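Local coordinates for protein alpha-glucosidase (Pseudoalteromonas sp. K8, PDB 5HQA) that hydrolyses alpha-glucosides as a chloride-activated family 97 glycoside hydrolase, with a calcium ion bound at its active site, at residues Q352-Y366 with Y377-A391. Residues are numbered along the deposited sequence; the frame is centred on the assembly and turned at random.
Sequences QLIGHHETSGNVSNY and YEKSNVSQVKTGYVA. With AC1 (4,6-dideoxy-4-{[(1S,4R,5S,6S)-4,5,6-trihydroxy-3-(hydroxymethyl)cyclohex-2-en-1-yl]amino}-alpha-D-glucopyranose), chain B.
Gly388 O is gripped twice by Thr359: the hydroxyl OG1 donates to it at 2.8 Å, in the carbonyl plane and on a lone pair, while the backbone N reaches the same oxygen from above that plane. Glu358 splits its carboxylate between protein and ligand. With CG swung anti to the backbone N (chi1 174°) and the chain bent at chi2, OE2 takes Val390 N at 2.9 Å on its syn side and Ser360 N on its anti lone pair, whereas OE1 accepts from O6B of the acarbose-derived AC1. The Val390 side chain crosses that of Glu358 at about a right angle and lays CG2 3.5 Å from AC1 C7B. Lys386 runs fully extended past His356 CD2 and donates from NZ to AC1 O3B at 2.8 Å; Glu311 pairs with the same NZ in a salt bridge. On the sheet face carrying His357 and Val385, Tyr377 OH accepts from His356 N at 3.0 Å. Its ring lies nearly parallel to that of His357 but slid well aside, and Val385 CG1 sits over one face of that imidazole. Any side chain at Gly355 would run into the Tyr377 ring. At the N-terminal end of strand 352-358, Gln352 NE2 spends both hydrogens close to its amide plane, on Asn381 O at 2.8 Å and Ser383 OG at 3.0 Å. A leucine in its place would probably leave both oxygens without this donor and lose the direct side-chain tie between strand start and loop. Parallel ladder bonds, from Gly355 N to Gln384 O through Gly388 N to His357 O, complete the join: strands 352-358 and 384-388, linked through helix 363-379, form a beta-alpha-beta unit of the TIM-barrel-type catalytic domain, with the sugar pocket at their C-terminal ends.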
loop_
_atom_site.group_PDB
_atom_site.type_symbol
_atom_site.label_atom_id
_atom_site.label_comp_id
_atom_site.label_asym_id
_atom_site.label_seq_id
_atom_site.Cartn_x
_atom_site.Cartn_y
_atom_site.Cartn_z
ATOM N N GLN A 352 6.417 -19.785 -13.095
ATOM C CA GLN A 352 5.435 -19.156 -13.960
ATOM C C GLN A 352 5.954 -17.861 -14.559
ATOM O O GLN A 352 6.818 -17.188 -13.993
ATOM C CB GLN A 352 4.139 -18.905 -13.206
ATOM C CG GLN A 352 3.233 -20.105 -13.308
ATOM C CD GLN A 352 1.999 -19.892 -12.544
ATOM O OE1 GLN A 352 2.043 -19.788 -11.324
ATOM N NE2 GLN A 352 0.873 -19.781 -13.241
ATOM N N LEU A 353 5.439 -17.539 -15.742
ATOM C CA LEU A 353 5.600 -16.202 -16.286
ATOM C C LEU A 353 4.634 -15.265 -15.573
ATOM O O LEU A 353 3.456 -15.595 -15.397
ATOM C CB LEU A 353 5.333 -16.209 -17.790
ATOM C CG LEU A 353 5.331 -14.870 -18.525
ATOM C CD1 LEU A 353 6.718 -14.253 -18.529
ATOM C CD2 LEU A 353 4.828 -15.068 -19.946
ATOM N N ILE A 354 5.131 -14.113 -15.134
ATOM C CA ILE A 354 4.288 -13.071 -14.563
ATOM C C ILE A 354 4.062 -12.033 -15.654
ATOM O O ILE A 354 5.024 -11.536 -16.255
ATOM C CB ILE A 354 4.924 -12.464 -13.302
ATOM C CG1 ILE A 354 4.933 -13.517 -12.193
ATOM C CG2 ILE A 354 4.191 -11.215 -12.861
ATOM C CD1 ILE A 354 5.805 -13.155 -11.023
ATOM N N GLY A 355 2.788 -11.746 -15.951
ATOM C CA GLY A 355 2.453 -10.869 -17.054
ATOM C C GLY A 355 2.674 -9.403 -16.718
ATOM O O GLY A 355 2.882 -9.019 -15.565
ATOM N N HIS A 356 2.628 -8.570 -17.755
ATOM C CA HIS A 356 2.908 -7.147 -17.585
ATOM C C HIS A 356 2.105 -6.356 -18.599
ATOM O O HIS A 356 2.224 -6.597 -19.805
ATOM C CB HIS A 356 4.397 -6.838 -17.749
ATOM C CG HIS A 356 4.739 -5.416 -17.439
ATOM N ND1 HIS A 356 5.406 -4.597 -18.326
ATOM C CD2 HIS A 356 4.482 -4.659 -16.345
ATOM C CE1 HIS A 356 5.562 -3.400 -17.782
ATOM N NE2 HIS A 356 5.011 -3.412 -16.580
ATOM N N HIS A 357 1.315 -5.403 -18.103
ATOM C CA HIS A 357 0.457 -4.537 -18.911
ATOM C C HIS A 357 0.763 -3.095 -18.520
ATOM O O HIS A 357 0.116 -2.560 -17.619
ATOM C CB HIS A 357 -1.025 -4.846 -18.684
ATOM C CG HIS A 357 -1.473 -6.160 -19.237
ATOM N ND1 HIS A 357 -2.664 -6.743 -18.874
ATOM C CD2 HIS A 357 -0.900 -7.001 -20.131
ATOM C CE1 HIS A 357 -2.807 -7.891 -19.514
ATOM N NE2 HIS A 357 -1.750 -8.069 -20.287
ATOM N N GLU A 358 1.737 -2.467 -19.179
ATOM C CA GLU A 358 1.960 -1.034 -19.019
ATOM C C GLU A 358 1.091 -0.273 -20.015
ATOM O O GLU A 358 1.100 -0.577 -21.213
ATOM C CB GLU A 358 3.432 -0.674 -19.231
ATOM C CG GLU A 358 3.704 0.837 -19.220
ATOM C CD GLU A 358 3.339 1.495 -17.889
ATOM O OE1 GLU A 358 3.896 1.096 -16.840
ATOM O OE2 GLU A 358 2.483 2.411 -17.880
ATOM N N THR A 359 0.351 0.721 -19.524
ATOM C CA THR A 359 -0.539 1.497 -20.376
ATOM C C THR A 359 0.038 2.840 -20.794
ATOM O O THR A 359 -0.501 3.461 -21.717
ATOM C CB THR A 359 -1.867 1.759 -19.664
ATOM O OG1 THR A 359 -1.634 2.633 -18.551
ATOM C CG2 THR A 359 -2.483 0.449 -19.166
ATOM N N SER A 360 1.098 3.307 -20.128
ATOM C CA SER A 360 1.572 4.688 -20.266
ATOM C C SER A 360 0.411 5.679 -20.196
ATOM O O SER A 360 0.374 6.683 -20.910
ATOM C CB SER A 360 2.377 4.883 -21.550
ATOM O OG SER A 360 3.645 4.274 -21.423
ATOM N N GLY A 361 -0.558 5.380 -19.335
ATOM C CA GLY A 361 -1.629 6.298 -19.050
ATOM C C GLY A 361 -2.840 6.211 -19.955
ATOM O O GLY A 361 -3.869 6.816 -19.630
ATOM N N ASN A 362 -2.771 5.492 -21.077
ATOM C CA ASN A 362 -3.921 5.436 -21.977
ATOM C C ASN A 362 -4.778 4.247 -21.575
ATOM O O ASN A 362 -4.542 3.115 -22.009
ATOM C CB ASN A 362 -3.494 5.349 -23.436
ATOM C CG ASN A 362 -4.686 5.373 -24.387
ATOM O OD1 ASN A 362 -5.806 4.988 -24.022
ATOM N ND2 ASN A 362 -4.451 5.827 -25.616
ATOM N N VAL A 363 -5.811 4.510 -20.770
ATOM C CA VAL A 363 -6.600 3.409 -20.235
ATOM C C VAL A 363 -7.650 2.922 -21.222
ATOM O O VAL A 363 -8.148 1.800 -21.072
ATOM C CB VAL A 363 -7.241 3.800 -18.890
ATOM C CG1 VAL A 363 -6.136 4.074 -17.861
ATOM C CG2 VAL A 363 -8.144 5.024 -19.050
ATOM N N SER A 364 -7.993 3.718 -22.234
ATOM C CA SER A 364 -8.970 3.253 -23.213
ATOM C C SER A 364 -8.353 2.246 -24.169
ATOM O O SER A 364 -9.001 1.264 -24.539
ATOM C CB SER A 364 -9.550 4.438 -23.984
ATOM O OG SER A 364 -10.299 5.271 -23.114
ATOM N N ASN A 365 -7.099 2.477 -24.574
ATOM C CA ASN A 365 -6.390 1.499 -25.391
ATOM C C ASN A 365 -6.221 0.181 -24.648
ATOM O O ASN A 365 -6.275 -0.894 -25.257
ATOM C CB ASN A 365 -5.028 2.055 -25.810
ATOM C CG ASN A 365 -4.221 1.060 -26.624
ATOM O OD1 ASN A 365 -4.659 0.610 -27.680
ATOM N ND2 ASN A 365 -3.031 0.715 -26.140
ATOM N N TYR A 366 -6.004 0.242 -23.334
ATOM C CA TYR A 366 -5.927 -0.984 -22.542
ATOM C C TYR A 366 -7.298 -1.636 -22.421
ATOM O O TYR A 366 -7.445 -2.845 -22.631
ATOM C CB TYR A 366 -5.361 -0.665 -21.160
ATOM C CG TYR A 366 -5.117 -1.854 -20.247
ATOM C CD1 TYR A 366 -4.778 -3.107 -20.751
ATOM C CD2 TYR A 366 -5.210 -1.707 -18.865
ATOM C CE1 TYR A 366 -4.541 -4.190 -19.896
ATOM C CE2 TYR A 366 -4.971 -2.772 -18.009
ATOM C CZ TYR A 366 -4.637 -4.003 -18.527
ATOM O OH TYR A 366 -4.416 -5.044 -17.657
ATOM N N TYR A 377 -3.327 -14.574 -21.501
ATOM C CA TYR A 377 -2.580 -14.949 -20.312
ATOM C C TYR A 377 -3.156 -16.202 -19.660
ATOM O O TYR A 377 -2.399 -17.080 -19.226
ATOM C CB TYR A 377 -2.556 -13.777 -19.341
ATOM C CG TYR A 377 -1.400 -12.837 -19.576
ATOM C CD1 TYR A 377 -0.297 -13.224 -20.337
ATOM C CD2 TYR A 377 -1.402 -11.565 -19.025
ATOM C CE1 TYR A 377 0.776 -12.359 -20.535
ATOM C CE2 TYR A 377 -0.341 -10.702 -19.212
ATOM C CZ TYR A 377 0.741 -11.094 -19.963
ATOM O OH TYR A 377 1.785 -10.203 -20.125
ATOM N N GLU A 378 -4.487 -16.316 -19.592
ATOM C CA GLU A 378 -5.071 -17.533 -19.038
ATOM C C GLU A 378 -4.665 -18.746 -19.863
ATOM O O GLU A 378 -4.258 -19.776 -19.311
ATOM C CB GLU A 378 -6.594 -17.426 -18.958
ATOM C CG GLU A 378 -7.213 -18.648 -18.270
ATOM C CD GLU A 378 -8.689 -18.491 -17.898
ATOM O OE1 GLU A 378 -9.415 -17.715 -18.560
ATOM O OE2 GLU A 378 -9.124 -19.163 -16.932
ATOM N N LYS A 379 -4.730 -18.624 -21.191
ATOM C CA LYS A 379 -4.274 -19.693 -22.073
ATOM C C LYS A 379 -2.796 -20.000 -21.865
ATOM O O LYS A 379 -2.364 -21.141 -22.049
ATOM C CB LYS A 379 -4.552 -19.299 -23.524
ATOM C CG LYS A 379 -3.913 -20.190 -24.570
ATOM C CD LYS A 379 -4.073 -19.609 -25.969
ATOM C CE LYS A 379 -3.458 -20.534 -27.014
ATOM N NZ LYS A 379 -3.613 -20.005 -28.400
ATOM N N SER A 380 -2.011 -19.009 -21.456
ATOM C CA SER A 380 -0.571 -19.166 -21.317
ATOM C C SER A 380 -0.129 -19.526 -19.901
ATOM O O SER A 380 1.062 -19.397 -19.596
ATOM C CB SER A 380 0.137 -17.880 -21.762
ATOM O OG SER A 380 -0.194 -17.562 -23.103
ATOM N N ASN A 381 -1.047 -19.947 -19.027
ATOM C CA ASN A 381 -0.683 -20.352 -17.667
ATOM C C ASN A 381 -0.102 -19.179 -16.857
ATOM O O ASN A 381 0.774 -19.359 -16.007
ATOM C CB ASN A 381 0.293 -21.543 -17.712
ATOM C CG ASN A 381 0.589 -22.145 -16.337
ATOM O OD1 ASN A 381 -0.295 -22.226 -15.473
ATOM N ND2 ASN A 381 1.849 -22.568 -16.130
ATOM N N VAL A 382 -0.570 -17.958 -17.113
ATOM C CA VAL A 382 -0.143 -16.774 -16.365
ATOM C C VAL A 382 -1.181 -16.496 -15.282
ATOM O O VAL A 382 -2.363 -16.295 -15.588
ATOM C CB VAL A 382 0.042 -15.558 -17.290
ATOM C CG1 VAL A 382 0.254 -14.275 -16.472
ATOM C CG2 VAL A 382 1.219 -15.786 -18.249
ATOM N N SER A 383 -0.745 -16.482 -14.015
ATOM C CA SER A 383 -1.637 -16.291 -12.875
ATOM C C SER A 383 -1.533 -14.926 -12.206
ATOM O O SER A 383 -2.431 -14.570 -11.437
ATOM C CB SER A 383 -1.372 -17.356 -11.803
ATOM O OG SER A 383 -1.762 -18.634 -12.260
ATOM N N GLN A 384 -0.457 -14.171 -12.440
ATOM C CA GLN A 384 -0.278 -12.847 -11.853
ATOM C C GLN A 384 0.130 -11.887 -12.956
ATOM O O GLN A 384 0.900 -12.259 -13.848
ATOM C CB GLN A 384 0.786 -12.842 -10.739
ATOM C CG GLN A 384 0.452 -13.778 -9.585
ATOM C CD GLN A 384 1.536 -13.859 -8.496
ATOM O OE1 GLN A 384 2.680 -13.411 -8.686
ATOM N NE2 GLN A 384 1.171 -14.449 -7.345
ATOM N N VAL A 385 -0.393 -10.663 -12.900
ATOM C CA VAL A 385 -0.093 -9.624 -13.882
ATOM C C VAL A 385 0.230 -8.333 -13.143
ATOM O O VAL A 385 -0.510 -7.926 -12.239
ATOM C CB VAL A 385 -1.260 -9.408 -14.866
ATOM C CG1 VAL A 385 -0.997 -8.203 -15.768
ATOM C CG2 VAL A 385 -1.477 -10.668 -15.706
ATOM N N LYS A 386 1.350 -7.712 -13.510
ATOM C CA LYS A 386 1.702 -6.377 -13.049
ATOM C C LYS A 386 1.165 -5.372 -14.058
ATOM O O LYS A 386 1.469 -5.474 -15.249
ATOM C CB LYS A 386 3.220 -6.247 -12.912
ATOM C CG LYS A 386 3.721 -4.864 -12.556
ATOM C CD LYS A 386 5.246 -4.883 -12.447
ATOM C CE LYS A 386 5.805 -3.483 -12.238
ATOM N NZ LYS A 386 7.281 -3.515 -12.244
ATOM N N THR A 387 0.356 -4.421 -13.592
ATOM C CA THR A 387 -0.176 -3.366 -14.447
ATOM C C THR A 387 0.536 -2.051 -14.156
ATOM O O THR A 387 1.189 -1.882 -13.122
ATOM C CB THR A 387 -1.684 -3.196 -14.247
ATOM O OG1 THR A 387 -1.948 -2.864 -12.874
ATOM C CG2 THR A 387 -2.429 -4.491 -14.625
ATOM N N GLY A 388 0.417 -1.116 -15.086
ATOM C CA GLY A 388 1.127 0.143 -14.966
ATOM C C GLY A 388 0.361 1.256 -15.636
ATOM O O GLY A 388 -0.304 1.048 -16.653
ATOM N N TYR A 389 0.455 2.454 -15.057
ATOM C CA TYR A 389 -0.300 3.608 -15.537
ATOM C C TYR A 389 0.606 4.843 -15.551
ATOM O O TYR A 389 0.307 5.877 -14.959
ATOM C CB TYR A 389 -1.545 3.824 -14.671
ATOM C CG TYR A 389 -2.484 2.626 -14.694
ATOM C CD1 TYR A 389 -2.248 1.516 -13.888
ATOM C CD2 TYR A 389 -3.590 2.599 -15.537
ATOM C CE1 TYR A 389 -3.082 0.406 -13.927
ATOM C CE2 TYR A 389 -4.441 1.489 -15.580
ATOM C CZ TYR A 389 -4.178 0.400 -14.767
ATOM O OH TYR A 389 -5.014 -0.703 -14.788
ATOM N N VAL A 390 1.741 4.750 -16.245
ATOM C CA VAL A 390 2.738 5.820 -16.174
ATOM C C VAL A 390 2.240 7.035 -16.959
ATOM O O VAL A 390 2.123 7.000 -18.186
ATOM C CB VAL A 390 4.108 5.354 -16.682
ATOM C CG1 VAL A 390 5.078 6.540 -16.730
ATOM C CG2 VAL A 390 4.653 4.283 -15.761
ATOM N N ALA A 391 1.951 8.116 -16.241
ATOM C CA ALA A 391 1.607 9.422 -16.787
ATOM C C ALA A 391 1.651 10.406 -15.626
ATOM O O ALA A 391 1.464 10.016 -14.468
ATOM C CB ALA A 391 0.216 9.428 -17.445
HETATM C C1 AC1 B . 8.368 7.413 -14.394
HETATM O O2 AC1 B . 7.090 8.187 -12.524
HETATM C C2 AC1 B . 7.270 7.063 -13.401
HETATM C C4A AC1 B . 8.128 -0.414 -14.378
HETATM C C3 AC1 B . 7.594 5.809 -12.632
HETATM O O3 AC1 B . 6.574 5.546 -11.652
HETATM C C4 AC1 B . 7.763 4.656 -13.585
HETATM N N4A AC1 B . 7.797 3.322 -12.907
HETATM C C5 AC1 B . 9.091 5.009 -14.235
HETATM O O5 AC1 B . 8.871 6.193 -15.110
HETATM C C6 AC1 B . 9.703 3.916 -15.056
HETATM C C1B AC1 B . 6.891 2.280 -13.511
HETATM C C2B AC1 B . 6.959 0.876 -12.612
HETATM O O2B AC1 B . 6.764 1.232 -11.243
HETATM C C3B AC1 B . 8.151 0.171 -12.853
HETATM O O3B AC1 B . 8.336 -0.955 -11.960
HETATM O O4 AC1 B . 9.371 -1.013 -14.689
HETATM C C5B AC1 B . 7.821 0.595 -15.365
HETATM C C7B AC1 B . 7.145 1.994 -14.883
HETATM C C6B AC1 B . 7.570 0.113 -16.804
HETATM O O6B AC1 B . 6.320 -0.503 -16.833
HETATM O O HOH W 1 1.854 -15.923 -13.198
HETATM O O HOH W 2 3.449 -19.345 -16.839
HETATM O O HOH W 3 4.064 -1.719 -14.297
#